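CytC3 (Streptomyces, PDB 3GJA) is probably a nonheme iron halogenase of the phytanoyl-CoA dioxygenase family, putting chlorine on an unactivated carbon of its substrate. Local coordinates at residues G27-F32 / G229-F234; P130-P135 / R259-Q264; P141-T146 / I233-T238; W150-H155 / M224-G229. All blocks are in the same frame, centred on the assembly; numbering follows the deposited sequence.

Interaction 1. Residues G27-F32 / G229-F234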
loop_
_atom_site.group_PDB
_atom_site.type_symbol
_atom_site.label_atom_id
_atom_site.label_comp_id
_atom_site.label_asym_id
_atom_site.label_seq_id
_atom_site.Cartn_x
_atom_site.Cartn_y
_atom_site.Cartn_z
ATOM N N GLY A 27 -8.499 -10.505 5.059
ATOM C CA GLY A 27 -9.492 -9.630 4.482
ATOM C C GLY A 27 -10.688 -10.465 4.085
ATOM O O GLY A 27 -10.610 -11.696 4.065
ATOM N N PRO A 28 -11.813 -9.821 3.759
ATOM C CA PRO A 28 -11.935 -8.359 3.773
ATOM C C PRO A 28 -12.065 -7.709 5.155
ATOM O O PRO A 28 -12.548 -8.327 6.103
ATOM C CB PRO A 28 -13.175 -8.115 2.917
ATOM C CG PRO A 28 -14.012 -9.325 3.194
ATOM C CD PRO A 28 -13.001 -10.446 3.149
ATOM N N VAL A 29 -11.611 -6.463 5.259
ATOM C CA VAL A 29 -11.724 -5.683 6.493
ATOM C C VAL A 29 -12.310 -4.347 6.048
ATOM O O VAL A 29 -11.868 -3.767 5.050
ATOM C CB VAL A 29 -10.360 -5.437 7.190
ATOM C CG1 VAL A 29 -9.809 -6.744 7.738
ATOM C CG2 VAL A 29 -9.380 -4.805 6.224
ATOM N N LYS A 30 -13.309 -3.872 6.780
ATOM C CA LYS A 30 -13.974 -2.633 6.430
ATOM C C LYS A 30 -13.232 -1.384 6.859
ATOM O O LYS A 30 -12.906 -1.206 8.029
ATOM C CB LYS A 30 -15.388 -2.613 7.009
ATOM C CG LYS A 30 -16.197 -1.391 6.592
ATOM C CD LYS A 30 -17.688 -1.595 6.813
ATOM C CE LYS A 30 -18.022 -1.822 8.274
ATOM N NZ LYS A 30 -19.481 -2.103 8.453
ATOM N N ILE A 31 -12.967 -0.519 5.891
ATOM C CA ILE A 31 -12.288 0.737 6.155
ATOM C C ILE A 31 -13.358 1.825 6.161
ATOM O O ILE A 31 -13.371 2.694 7.023
ATOM C CB ILE A 31 -11.250 1.048 5.058
ATOM C CG1 ILE A 31 -10.260 -0.122 4.933
ATOM C CG2 ILE A 31 -10.550 2.367 5.362
ATOM C CD1 ILE A 31 -9.538 -0.489 6.216
ATOM N N PHE A 32 -14.263 1.749 5.189
ATOM C CA PHE A 32 -15.362 2.701 5.043
ATOM C C PHE A 32 -16.602 1.961 4.559
ATOM O O PHE A 32 -16.496 0.877 3.984
ATOM C CB PHE A 32 -15.033 3.753 3.985
ATOM C CG PHE A 32 -14.026 4.767 4.413
ATOM C CD1 PHE A 32 -14.292 5.626 5.476
ATOM C CD2 PHE A 32 -12.825 4.902 3.724
ATOM C CE1 PHE A 32 -13.377 6.606 5.844
ATOM C CE2 PHE A 32 -11.904 5.880 4.086
ATOM C CZ PHE A 32 -12.182 6.734 5.149
ATOM N N GLY A 229 -14.811 0.282 -0.211
ATOM C CA GLY A 229 -14.611 0.562 1.199
ATOM C C GLY A 229 -13.963 -0.575 1.962
ATOM O O GLY A 229 -13.513 -0.397 3.101
ATOM N N GLU A 230 -13.924 -1.754 1.357
ATOM C CA GLU A 230 -13.290 -2.885 2.019
ATOM C C GLU A 230 -11.852 -2.981 1.549
ATOM O O GLU A 230 -11.501 -2.475 0.486
ATOM C CB GLU A 230 -14.010 -4.190 1.698
ATOM C CG GLU A 230 -15.441 -4.237 2.172
ATOM C CD GLU A 230 -16.053 -5.606 1.985
ATOM O OE1 GLU A 230 -15.928 -6.171 0.873
ATOM O OE2 GLU A 230 -16.666 -6.116 2.946
ATOM N N ALA A 231 -11.021 -3.637 2.344
ATOM C CA ALA A 231 -9.628 -3.796 1.993
ATOM C C ALA A 231 -9.121 -5.177 2.348
ATOM O O ALA A 231 -9.726 -5.905 3.145
ATOM C CB ALA A 231 -8.787 -2.750 2.718
ATOM N N VAL A 232 -8.004 -5.534 1.729
ATOM C CA VAL A 232 -7.353 -6.785 2.021
ATOM C C VAL A 232 -5.963 -6.347 2.464
ATOM O O VAL A 232 -5.375 -5.435 1.885
ATOM C CB VAL A 232 -7.274 -7.717 0.785
ATOM C CG1 VAL A 232 -6.534 -7.039 -0.356
ATOM C CG2 VAL A 232 -6.584 -9.020 1.175
ATOM N N ILE A 233 -5.460 -6.958 3.524
ATOM C CA ILE A 233 -4.146 -6.616 4.023
ATOM C C ILE A 233 -3.246 -7.818 3.797
ATOM O O ILE A 233 -3.625 -8.952 4.109
ATOM C CB ILE A 233 -4.195 -6.266 5.530
ATOM C CG1 ILE A 233 -5.201 -5.126 5.760
ATOM C CG2 ILE A 233 -2.798 -5.865 6.022
ATOM C CD1 ILE A 233 -5.320 -4.677 7.207
ATOM N N PHE A 234 -2.059 -7.572 3.255
ATOM C CA PHE A 234 -1.129 -8.657 2.979
ATOM C C PHE A 234 0.309 -8.192 2.872
ATOM O O PHE A 234 0.583 -7.023 2.584
ATOM C CB PHE A 234 -1.503 -9.338 1.659
ATOM C CG PHE A 234 -1.536 -8.397 0.470
ATOM C CD1 PHE A 234 -2.696 -7.692 0.148
ATOM C CD2 PHE A 234 -0.410 -8.226 -0.335
ATOM C CE1 PHE A 234 -2.740 -6.836 -0.963
ATOM C CE2 PHE A 234 -0.439 -7.370 -1.451
ATOM C CZ PHE A 234 -1.609 -6.674 -1.764
#

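Interaction 2. Residues P130-P135 / R259-Q264. With ACT (acetate ion), chain C.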
loop_
_atom_site.group_PDB
_atom_site.type_symbol
_atom_site.label_atom_id
_atom_site.label_comp_id
_atom_site.label_asym_id
_atom_site.label_seq_id
_atom_site.Cartn_x
_atom_site.Cartn_y
_atom_site.Cartn_z
ATOM N N PRO A 130 17.003 -2.108 -3.772
ATOM C CA PRO A 130 15.970 -2.432 -2.789
ATOM C C PRO A 130 15.444 -1.116 -2.228
ATOM O O PRO A 130 16.220 -0.278 -1.769
ATOM C CB PRO A 130 16.731 -3.252 -1.757
ATOM C CG PRO A 130 18.061 -2.580 -1.750
ATOM C CD PRO A 130 18.346 -2.386 -3.231
ATOM N N GLN A 131 14.130 -0.926 -2.281
ATOM C CA GLN A 131 13.532 0.308 -1.784
ATOM C C GLN A 131 13.231 0.177 -0.299
ATOM O O GLN A 131 12.988 1.168 0.388
ATOM C CB GLN A 131 12.247 0.616 -2.561
ATOM C CG GLN A 131 12.433 0.619 -4.074
ATOM C CD GLN A 131 11.133 0.818 -4.842
ATOM O OE1 GLN A 131 10.798 1.928 -5.243
ATOM N NE2 GLN A 131 10.392 -0.265 -5.041
ATOM N N ILE A 132 13.278 -1.058 0.189
ATOM C CA ILE A 132 12.984 -1.357 1.583
ATOM C C ILE A 132 14.049 -2.273 2.183
ATOM O O ILE A 132 14.387 -3.306 1.602
ATOM C CB ILE A 132 11.601 -2.056 1.698
ATOM C CG1 ILE A 132 10.483 -1.063 1.356
ATOM C CG2 ILE A 132 11.421 -2.661 3.083
ATOM C CD1 ILE A 132 10.357 0.107 2.330
ATOM N N ILE A 133 14.574 -1.892 3.348
ATOM C CA ILE A 133 15.591 -2.697 4.029
ATOM C C ILE A 133 15.333 -2.796 5.531
ATOM O O ILE A 133 15.354 -1.789 6.238
ATOM C CB ILE A 133 17.011 -2.114 3.840
ATOM C CG1 ILE A 133 17.437 -2.199 2.372
ATOM C CG2 ILE A 133 18.003 -2.883 4.705
ATOM C CD1 ILE A 133 17.657 -3.610 1.879
ATOM N N TRP A 134 15.082 -4.010 6.008
ATOM C CA TRP A 134 14.857 -4.240 7.430
ATOM C C TRP A 134 16.209 -4.551 8.071
ATOM O O TRP A 134 17.126 -5.030 7.402
ATOM C CB TRP A 134 13.943 -5.442 7.661
ATOM C CG TRP A 134 12.507 -5.229 7.341
ATOM C CD1 TRP A 134 11.969 -4.939 6.121
ATOM C CD2 TRP A 134 11.405 -5.354 8.250
ATOM N NE1 TRP A 134 10.598 -4.881 6.211
ATOM C CE2 TRP A 134 10.223 -5.131 7.506
ATOM C CE3 TRP A 134 11.299 -5.632 9.622
ATOM C CZ2 TRP A 134 8.945 -5.179 8.085
ATOM C CZ3 TRP A 134 10.027 -5.682 10.200
ATOM C CH2 TRP A 134 8.868 -5.456 9.427
ATOM N N PRO A 135 16.350 -4.285 9.381
ATOM C CA PRO A 135 17.623 -4.569 10.051
ATOM C C PRO A 135 17.833 -6.077 10.135
ATOM O O PRO A 135 16.869 -6.842 10.206
ATOM C CB PRO A 135 17.441 -3.923 11.420
ATOM C CG PRO A 135 15.964 -4.061 11.661
ATOM C CD PRO A 135 15.382 -3.685 10.317
ATOM N N ARG A 259 1.320 1.257 1.580
ATOM C CA ARG A 259 2.292 0.299 2.095
ATOM C C ARG A 259 2.979 0.781 3.376
ATOM O O ARG A 259 3.446 1.921 3.467
ATOM C CB ARG A 259 3.291 -0.015 0.972
ATOM C CG ARG A 259 2.621 0.127 -0.398
ATOM C CD ARG A 259 3.359 -0.531 -1.560
ATOM N NE ARG A 259 3.245 -1.981 -1.502
ATOM C CZ ARG A 259 2.940 -2.760 -2.534
ATOM N NH1 ARG A 259 2.707 -2.237 -3.730
ATOM N NH2 ARG A 259 2.880 -4.071 -2.365
ATOM N N TYR A 260 3.022 -0.102 4.368
ATOM C CA TYR A 260 3.591 0.232 5.664
ATOM C C TYR A 260 4.804 -0.577 6.081
ATOM O O TYR A 260 4.988 -1.724 5.674
ATOM C CB TYR A 260 2.524 0.106 6.751
ATOM C CG TYR A 260 1.292 0.933 6.482
ATOM C CD1 TYR A 260 0.373 0.553 5.501
ATOM C CD2 TYR A 260 1.056 2.113 7.189
ATOM C CE1 TYR A 260 -0.751 1.330 5.226
ATOM C CE2 TYR A 260 -0.063 2.898 6.923
ATOM C CZ TYR A 260 -0.962 2.504 5.938
ATOM O OH TYR A 260 -2.049 3.295 5.654
ATOM N N VAL A 261 5.610 0.039 6.931
ATOM C CA VAL A 261 6.821 -0.567 7.430
ATOM C C VAL A 261 7.131 0.088 8.789
ATOM O O VAL A 261 6.894 1.284 8.975
ATOM C CB VAL A 261 7.956 -0.317 6.413
ATOM C CG1 VAL A 261 8.697 0.976 6.739
ATOM C CG2 VAL A 261 8.864 -1.509 6.352
ATOM N N PRO A 262 7.622 -0.694 9.768
ATOM C CA PRO A 262 7.937 -0.114 11.079
ATOM C C PRO A 262 9.114 0.850 10.974
ATOM O O PRO A 262 9.907 0.754 10.041
ATOM C CB PRO A 262 8.241 -1.343 11.941
ATOM C CG PRO A 262 8.772 -2.321 10.958
ATOM C CD PRO A 262 7.827 -2.151 9.783
ATOM N N THR A 263 9.211 1.780 11.923
ATOM C CA THR A 263 10.268 2.803 11.946
ATOM C C THR A 263 11.718 2.311 11.811
ATOM O O THR A 263 12.575 3.009 11.268
ATOM C CB THR A 263 10.179 3.652 13.239
ATOM O OG1 THR A 263 10.090 2.784 14.379
ATOM C CG2 THR A 263 8.963 4.568 13.203
ATOM N N GLN A 264 11.990 1.124 12.324
ATOM C CA GLN A 264 13.325 0.544 12.270
ATOM C C GLN A 264 13.751 0.247 10.839
ATOM O O GLN A 264 14.934 0.033 10.560
ATOM C CB GLN A 264 13.333 -0.741 13.081
ATOM C CG GLN A 264 11.931 -1.126 13.544
ATOM C CD GLN A 264 11.594 -2.546 13.204
ATOM O OE1 GLN A 264 10.506 -3.024 13.498
ATOM N NE2 GLN A 264 12.534 -3.238 12.575
HETATM C C ACT C . 9.214 0.457 -8.185
HETATM O O ACT C . 8.440 0.108 -7.137
HETATM O OXT ACT C . 9.569 -0.384 -8.984
HETATM C CH3 ACT C . 9.639 1.891 -8.365
#

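Interaction 3. Residues P141-T146 / I233-T238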
loop_
_atom_site.group_PDB
_atom_site.type_symbol
_atom_site.label_atom_id
_atom_site.label_comp_id
_atom_site.label_asym_id
_atom_site.label_seq_id
_atom_site.Cartn_x
_atom_site.Cartn_y
_atom_site.Cartn_z
ATOM N N PRO A 141 20.759 -12.321 5.580
ATOM C CA PRO A 141 20.222 -11.351 4.620
ATOM C C PRO A 141 19.114 -10.531 5.274
ATOM O O PRO A 141 18.543 -10.945 6.282
ATOM C CB PRO A 141 19.706 -12.239 3.496
ATOM C CG PRO A 141 19.231 -13.453 4.241
ATOM C CD PRO A 141 20.366 -13.692 5.212
ATOM N N ALA A 142 18.807 -9.375 4.700
ATOM C CA ALA A 142 17.776 -8.506 5.256
ATOM C C ALA A 142 16.398 -8.722 4.634
ATOM O O ALA A 142 16.265 -8.852 3.418
ATOM C CB ALA A 142 18.193 -7.050 5.097
ATOM N N PHE A 143 15.378 -8.763 5.484
ATOM C CA PHE A 143 13.999 -8.929 5.040
ATOM C C PHE A 143 13.645 -7.652 4.281
ATOM O O PHE A 143 14.164 -6.582 4.598
ATOM C CB PHE A 143 13.089 -9.106 6.257
ATOM C CG PHE A 143 11.632 -9.263 5.919
ATOM C CD1 PHE A 143 11.198 -10.300 5.100
ATOM C CD2 PHE A 143 10.685 -8.392 6.461
ATOM C CE1 PHE A 143 9.844 -10.476 4.829
ATOM C CE2 PHE A 143 9.326 -8.557 6.198
ATOM C CZ PHE A 143 8.902 -9.600 5.380
ATOM N N ILE A 144 12.777 -7.756 3.278
ATOM C CA ILE A 144 12.412 -6.580 2.488
ATOM C C ILE A 144 10.918 -6.432 2.226
ATOM O O ILE A 144 10.516 -5.732 1.295
ATOM C CB ILE A 144 13.120 -6.598 1.124
ATOM C CG1 ILE A 144 12.680 -7.836 0.338
ATOM C CG2 ILE A 144 14.632 -6.601 1.314
ATOM C CD1 ILE A 144 13.127 -7.834 -1.099
ATOM N N GLY A 145 10.097 -7.083 3.041
ATOM C CA GLY A 145 8.663 -7.002 2.849
ATOM C C GLY A 145 8.022 -5.748 3.422
ATOM O O GLY A 145 8.620 -5.035 4.230
ATOM N N THR A 146 6.793 -5.480 2.999
ATOM C CA THR A 146 6.063 -4.315 3.469
ATOM C C THR A 146 4.573 -4.654 3.538
ATOM O O THR A 146 4.007 -5.210 2.598
ATOM C CB THR A 146 6.281 -3.112 2.527
ATOM O OG1 THR A 146 5.570 -1.970 3.023
ATOM C CG2 THR A 146 5.777 -3.435 1.123
ATOM N N ILE A 233 -5.460 -6.958 3.524
ATOM C CA ILE A 233 -4.146 -6.616 4.023
ATOM C C ILE A 233 -3.246 -7.818 3.797
ATOM O O ILE A 233 -3.625 -8.952 4.109
ATOM C CB ILE A 233 -4.195 -6.266 5.530
ATOM C CG1 ILE A 233 -5.201 -5.126 5.760
ATOM C CG2 ILE A 233 -2.798 -5.865 6.022
ATOM C CD1 ILE A 233 -5.320 -4.677 7.207
ATOM N N PHE A 234 -2.059 -7.572 3.255
ATOM C CA PHE A 234 -1.129 -8.657 2.979
ATOM C C PHE A 234 0.309 -8.192 2.872
ATOM O O PHE A 234 0.583 -7.023 2.584
ATOM C CB PHE A 234 -1.503 -9.338 1.659
ATOM C CG PHE A 234 -1.536 -8.397 0.470
ATOM C CD1 PHE A 234 -2.696 -7.692 0.148
ATOM C CD2 PHE A 234 -0.410 -8.226 -0.335
ATOM C CE1 PHE A 234 -2.740 -6.836 -0.963
ATOM C CE2 PHE A 234 -0.439 -7.370 -1.451
ATOM C CZ PHE A 234 -1.609 -6.674 -1.764
ATOM N N TRP A 235 1.231 -9.118 3.105
ATOM C CA TRP A 235 2.644 -8.818 2.954
ATOM C C TRP A 235 2.806 -8.635 1.449
ATOM O O TRP A 235 2.251 -9.406 0.666
ATOM C CB TRP A 235 3.501 -9.997 3.408
ATOM C CG TRP A 235 3.759 -10.048 4.875
ATOM C CD1 TRP A 235 3.314 -10.994 5.754
ATOM C CD2 TRP A 235 4.576 -9.146 5.632
ATOM N NE1 TRP A 235 3.808 -10.741 7.008
ATOM C CE2 TRP A 235 4.587 -9.612 6.963
ATOM C CE3 TRP A 235 5.299 -7.988 5.312
ATOM C CZ2 TRP A 235 5.296 -8.963 7.981
ATOM C CZ3 TRP A 235 6.007 -7.341 6.326
ATOM C CH2 TRP A 235 5.999 -7.832 7.644
ATOM N N SER A 236 3.554 -7.615 1.048
ATOM C CA SER A 236 3.771 -7.337 -0.365
ATOM C C SER A 236 4.273 -8.553 -1.154
ATOM O O SER A 236 4.024 -8.666 -2.356
ATOM C CB SER A 236 4.775 -6.195 -0.510
ATOM O OG SER A 236 5.959 -6.485 0.221
ATOM N N ASN A 237 4.974 -9.457 -0.478
ATOM C CA ASN A 237 5.533 -10.641 -1.130
ATOM C C ASN A 237 4.709 -11.921 -0.977
ATOM O O ASN A 237 5.189 -13.010 -1.283
ATOM C CB ASN A 237 6.953 -10.886 -0.616
ATOM C CG ASN A 237 6.993 -11.200 0.864
ATOM O OD1 ASN A 237 6.310 -10.560 1.664
ATOM N ND2 ASN A 237 7.806 -12.183 1.243
ATOM N N THR A 238 3.471 -11.795 -0.510
ATOM C CA THR A 238 2.628 -12.970 -0.339
ATOM C C THR A 238 2.246 -13.568 -1.689
ATOM O O THR A 238 1.972 -12.851 -2.648
ATOM C CB THR A 238 1.342 -12.625 0.436
ATOM O OG1 THR A 238 1.694 -12.185 1.752
ATOM C CG2 THR A 238 0.428 -13.838 0.535
#

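Interaction 4. Residues W150-H155 / M224-G229. With ACT (acetate ion), chain E.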
loop_
_atom_site.group_PDB
_atom_site.type_symbol
_atom_site.label_atom_id
_atom_site.label_comp_id
_atom_site.label_asym_id
_atom_site.label_seq_id
_atom_site.Cartn_x
_atom_site.Cartn_y
_atom_site.Cartn_z
ATOM N N TRP A 150 -4.646 -2.865 0.670
ATOM C CA TRP A 150 -5.292 -2.649 -0.631
ATOM C C TRP A 150 -6.784 -2.342 -0.446
ATOM O O TRP A 150 -7.580 -3.248 -0.193
ATOM C CB TRP A 150 -5.138 -3.925 -1.460
ATOM C CG TRP A 150 -5.183 -3.785 -2.950
ATOM C CD1 TRP A 150 -4.109 -3.746 -3.796
ATOM C CD2 TRP A 150 -6.347 -3.826 -3.786
ATOM N NE1 TRP A 150 -4.530 -3.779 -5.105
ATOM C CE2 TRP A 150 -5.898 -3.827 -5.132
ATOM C CE3 TRP A 150 -7.727 -3.868 -3.533
ATOM C CZ2 TRP A 150 -6.777 -3.872 -6.218
ATOM C CZ3 TRP A 150 -8.608 -3.915 -4.621
ATOM C CH2 TRP A 150 -8.127 -3.918 -5.945
ATOM N N THR A 151 -7.154 -1.071 -0.566
ATOM C CA THR A 151 -8.548 -0.664 -0.416
ATOM C C THR A 151 -9.242 -0.607 -1.771
ATOM O O THR A 151 -8.712 -0.044 -2.730
ATOM C CB THR A 151 -8.671 0.737 0.244
ATOM O OG1 THR A 151 -8.039 0.726 1.530
ATOM C CG2 THR A 151 -10.141 1.118 0.428
ATOM N N ALA A 152 -10.432 -1.188 -1.849
ATOM C CA ALA A 152 -11.198 -1.172 -3.087
ATOM C C ALA A 152 -11.978 0.140 -3.145
ATOM O O ALA A 152 -12.833 0.391 -2.301
ATOM C CB ALA A 152 -12.154 -2.356 -3.121
ATOM N N PHE A 153 -11.668 0.984 -4.125
ATOM C CA PHE A 153 -12.355 2.269 -4.270
ATOM C C PHE A 153 -13.587 2.047 -5.131
ATOM O O PHE A 153 -14.562 2.796 -5.079
ATOM C CB PHE A 153 -11.427 3.297 -4.936
ATOM C CG PHE A 153 -10.511 4.019 -3.968
ATOM C CD1 PHE A 153 -10.405 3.611 -2.640
ATOM C CD2 PHE A 153 -9.755 5.103 -4.393
ATOM C CE1 PHE A 153 -9.563 4.270 -1.750
ATOM C CE2 PHE A 153 -8.900 5.775 -3.507
ATOM C CZ PHE A 153 -8.807 5.358 -2.188
ATOM N N THR A 154 -13.503 0.994 -5.927
ATOM C CA THR A 154 -14.552 0.562 -6.831
ATOM C C THR A 154 -14.771 -0.879 -6.368
ATOM O O THR A 154 -13.975 -1.386 -5.582
ATOM C CB THR A 154 -14.003 0.610 -8.274
ATOM O OG1 THR A 154 -14.663 1.645 -9.008
ATOM C CG2 THR A 154 -14.151 -0.707 -8.956
ATOM N N HIS A 155 -15.828 -1.550 -6.800
ATOM C CA HIS A 155 -15.977 -2.927 -6.348
ATOM C C HIS A 155 -14.913 -3.775 -7.054
ATOM O O HIS A 155 -14.543 -3.502 -8.193
ATOM C CB HIS A 155 -17.383 -3.477 -6.658
ATOM C CG HIS A 155 -17.691 -3.591 -8.121
ATOM N ND1 HIS A 155 -18.618 -4.484 -8.618
ATOM C CD2 HIS A 155 -17.221 -2.906 -9.193
ATOM C CE1 HIS A 155 -18.707 -4.343 -9.929
ATOM N NE2 HIS A 155 -17.871 -3.391 -10.302
ATOM N N MET A 224 -10.344 -12.751 -3.841
ATOM C CA MET A 224 -10.567 -11.813 -2.747
ATOM C C MET A 224 -11.494 -10.708 -3.259
ATOM O O MET A 224 -11.046 -9.630 -3.669
ATOM C CB MET A 224 -9.236 -11.222 -2.261
ATOM C CG MET A 224 -9.354 -10.246 -1.082
ATOM S SD MET A 224 -10.244 -10.892 0.375
ATOM C CE MET A 224 -9.080 -12.129 0.981
ATOM N N VAL A 225 -12.789 -11.008 -3.252
ATOM C CA VAL A 225 -13.817 -10.078 -3.693
ATOM C C VAL A 225 -13.985 -8.986 -2.640
ATOM O O VAL A 225 -14.035 -9.275 -1.446
ATOM C CB VAL A 225 -15.156 -10.815 -3.892
ATOM C CG1 VAL A 225 -16.255 -9.833 -4.240
ATOM C CG2 VAL A 225 -15.002 -11.851 -4.989
ATOM N N LEU A 226 -14.091 -7.734 -3.081
ATOM C CA LEU A 226 -14.222 -6.619 -2.150
ATOM C C LEU A 226 -15.292 -5.617 -2.553
ATOM O O LEU A 226 -15.463 -5.314 -3.724
ATOM C CB LEU A 226 -12.886 -5.868 -2.036
ATOM C CG LEU A 226 -11.636 -6.637 -1.597
ATOM C CD1 LEU A 226 -10.391 -5.778 -1.843
ATOM C CD2 LEU A 226 -11.755 -7.025 -0.133
ATOM N N LYS A 227 -16.010 -5.089 -1.573
ATOM C CA LYS A 227 -17.015 -4.083 -1.861
ATOM C C LYS A 227 -16.289 -2.759 -1.726
ATOM O O LYS A 227 -15.195 -2.701 -1.161
ATOM C CB LYS A 227 -18.143 -4.150 -0.839
ATOM C CG LYS A 227 -18.870 -5.475 -0.839
ATOM C CD LYS A 227 -20.027 -5.462 0.137
ATOM C CE LYS A 227 -20.749 -6.798 0.129
ATOM N NZ LYS A 227 -21.874 -6.807 1.104
ATOM N N PRO A 228 -16.865 -1.678 -2.260
ATOM C CA PRO A 228 -16.165 -0.399 -2.119
ATOM C C PRO A 228 -16.001 -0.132 -0.627
ATOM O O PRO A 228 -16.939 -0.327 0.146
ATOM C CB PRO A 228 -17.124 0.592 -2.777
ATOM C CG PRO A 228 -17.814 -0.241 -3.816
ATOM C CD PRO A 228 -18.081 -1.534 -3.082
ATOM N N GLY A 229 -14.811 0.282 -0.211
ATOM C CA GLY A 229 -14.611 0.562 1.199
ATOM C C GLY A 229 -13.963 -0.575 1.962
ATOM O O GLY A 229 -13.513 -0.397 3.101
HETATM C C ACT E . -2.668 -5.406 -7.887
HETATM O O ACT E . -3.500 -5.337 -8.945
HETATM O OXT ACT E . -2.901 -4.762 -6.900
HETATM C CH3 ACT E . -1.444 -6.287 -7.935
#

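Interaction 1. Residues G27-F32 / G229-F234
V29 and A231 are a hydrogen-bonded pair at the border of the main antiparallel sheet of this cupin-type barrel, where strand 25-30 forms one edge against strand 230-235. The local axes of the two strands make an angle of 131° between their N-to-C directions. The pair closes a two-bond ring: V29 N to A231 O spans 2.9 Å, and A231 N to V29 O spans 2.8 Å. On the face shared with A231, two apolar side chains, V29 and I31, flank the small methyl. V29 CG2, placed between its own backbone N and carbonyl carbon, approaches A231 CB at 4.1 Å, and I233 CD1 packs on that same CG2 at 4.2 Å. From beyond the strand end I31 brings CG1, which touches A231 CB at 3.7 Å. Helix 84-94 packs on V29, I31 and I233.

K30 and E230 lie on the other face as the non-hydrogen-bonded pair, but K30 runs off to a salt bridge with E33. E230 instead lies side by side with P28, which is joined to G27 by a cis peptide; the two point the same way, with P28 CB 3.9 Å from E230 CD, and E230 OE1 is bonded to K227 N. Past the regular pairing, G229 O is gripped twice: I31 N approaches it nearly head-on (2.8 Å, C=O...N angle 165°), while F32 N, at 3.1 Å, comes in well off that line (129°).

Interaction 2. Residues P130-P135 / R259-Q264
Outside the main sheet of the barrel, I132 of the short strand 132-133 and W134 just after it pack on the end of strand 253-262, with W134 carrying most of the contact to V261, P262 and Q264. Strand pairing plays no part, since the nearest CA atoms, those of W134 and Q264, are still 7.0 Å apart. The indole meets the P262 ring at about a right angle, with W134 CH2 3.5 Å from P262 CD; P262 CG is equally close to that carbon. V261 slides past the indole in the opposite direction, and its CG2 lies 3.8 Å from W134 NE1. The same methyl reaches I132 CG2 at 4.3 Å. The CB bond of W134 does not itself point at the strand, but a chi1 of -73° swings the indole round until its six-membered ring lies against P262.

At the margin, Q264 bends at chi2 and turns its amide 85° from the indole plane, which sets NE2 4.0 Å from W134 CE3 and 3.6 Å from P135 CG. At the far end of the segment Q131 NE2 donates to an acetate O at 2.9 Å, an ion also held by K62, R102 and H125. Between the two segments the contact is van der Waals packing, mostly apolar, with the Q264 amide laid against carbon; the bond from W134 NE1 to G145 O, with P262 and an edge-to-face F143 against the ring, restrains the indole's rotation.

Interaction 3. Residues P141-T146 / I233-T238
This is a loop-to-turn contact, part aromatic and part polar, in which the loop leading into strand 147-152 packs on the turn that ends strand 230-235. F143 and W235 supply the aromatic part. The edge of the F143 ring points at the face of the six-membered ring of W235, a T-shaped pair with centroids 5.2 Å apart and planes at 84°. The closest atoms are F143 CE2 and W235 CZ3, at 3.5 Å. F143 CG lies anti to the backbone N (chi1 179°), which extends the ring toward the turn and folds it back over its own loop: G145 N lies 3.5 Å above the F143 ring centre. T146 N, in turn, lies at the edge of the W235 ring, in its plane.

S236, next along the type I turn W235-T238, grips both polar atoms on one edge of the T146 backbone. T146 N donates to S236 OG at 3.1 Å, and S236 N donates to T146 O at 2.9 Å. Packing is tight beside these bonds, with T146 CG2 3.4 Å from S236 CB and 3.2 Å from S236 OG. The threonine hydroxyl looks elsewhere, to Y260 O and W101 NE1. One serine thus serves both backbone polar atoms of T146, while the aromatic pair adds contact that demands no polar partner; the two chemistries together anchor the loop just before it becomes a strand.

Interaction 4. Residues W150-H155 / M224-G229
The end of strand 147-152 is closed off here by the loop 224-229 that leads into its sheet neighbour, strand 230-235, with A152 and G229 linked by a backbone bond. G229 N donates to A152 O at 2.9 Å, and P228 CA adds a CA-H...O contact to the same oxygen at 3.4 Å. Two residues before P228, L226 turns its side chain toward the strand. Its CB rests on A152 CB at 3.7 Å, and its CD1 reaches across to W150 CE3, also 3.7 Å away. L226 CG is anti to its own carbonyl carbon, beside the backbone N (chi1 -58°), which carries the branch across to the indole. The A152 methyl is further flanked by K227 O at 3.6 Å.

In the antiparallel sheet of the barrel, W150 is bonded through its backbone to V232, and then a G1-type beta bulge interrupts the pairing: G229, with a positive phi of 98°, and E230 both face A152, whose O takes G229 N and whose N donates to E230 O. P228 packs against the chain as it leaves the sheet: its CG lies 3.8 Å from H155 N. H155 CA in turn makes a CA-H...O contact with L226 O at 3.6 Å, while the imidazole leads away and bonds D251 through NE2. At the other end of the indole, at its edge, W150 NE1 donates to an acetate OXT at 2.6 Å, with an N-H...O angle of 143°.

Interactions 1, 3 and 4 follow strand 230-235 of the main sheet from its start to the turn at its end. Interactions 1 and 4 share G229, with centres about 7 Å apart, and are joined by backbone bonds such as E230 O to A152 N, 2.9 Å. Interaction 3 shares I233 and F234 with interaction 1, although their centres are about 18 Å apart. Interactions 2 and 3, with centres about 9 Å apart, are tied by W134 NE1 to G145 O at 2.8 Å and Y260 O to T146 OG1 at 2.7 Å. Interactions 2 and 4 have centres about 26 Å apart, across the chain's centre; their Q131 and W150 each bind an acetate, probably from the crystallisation liquor.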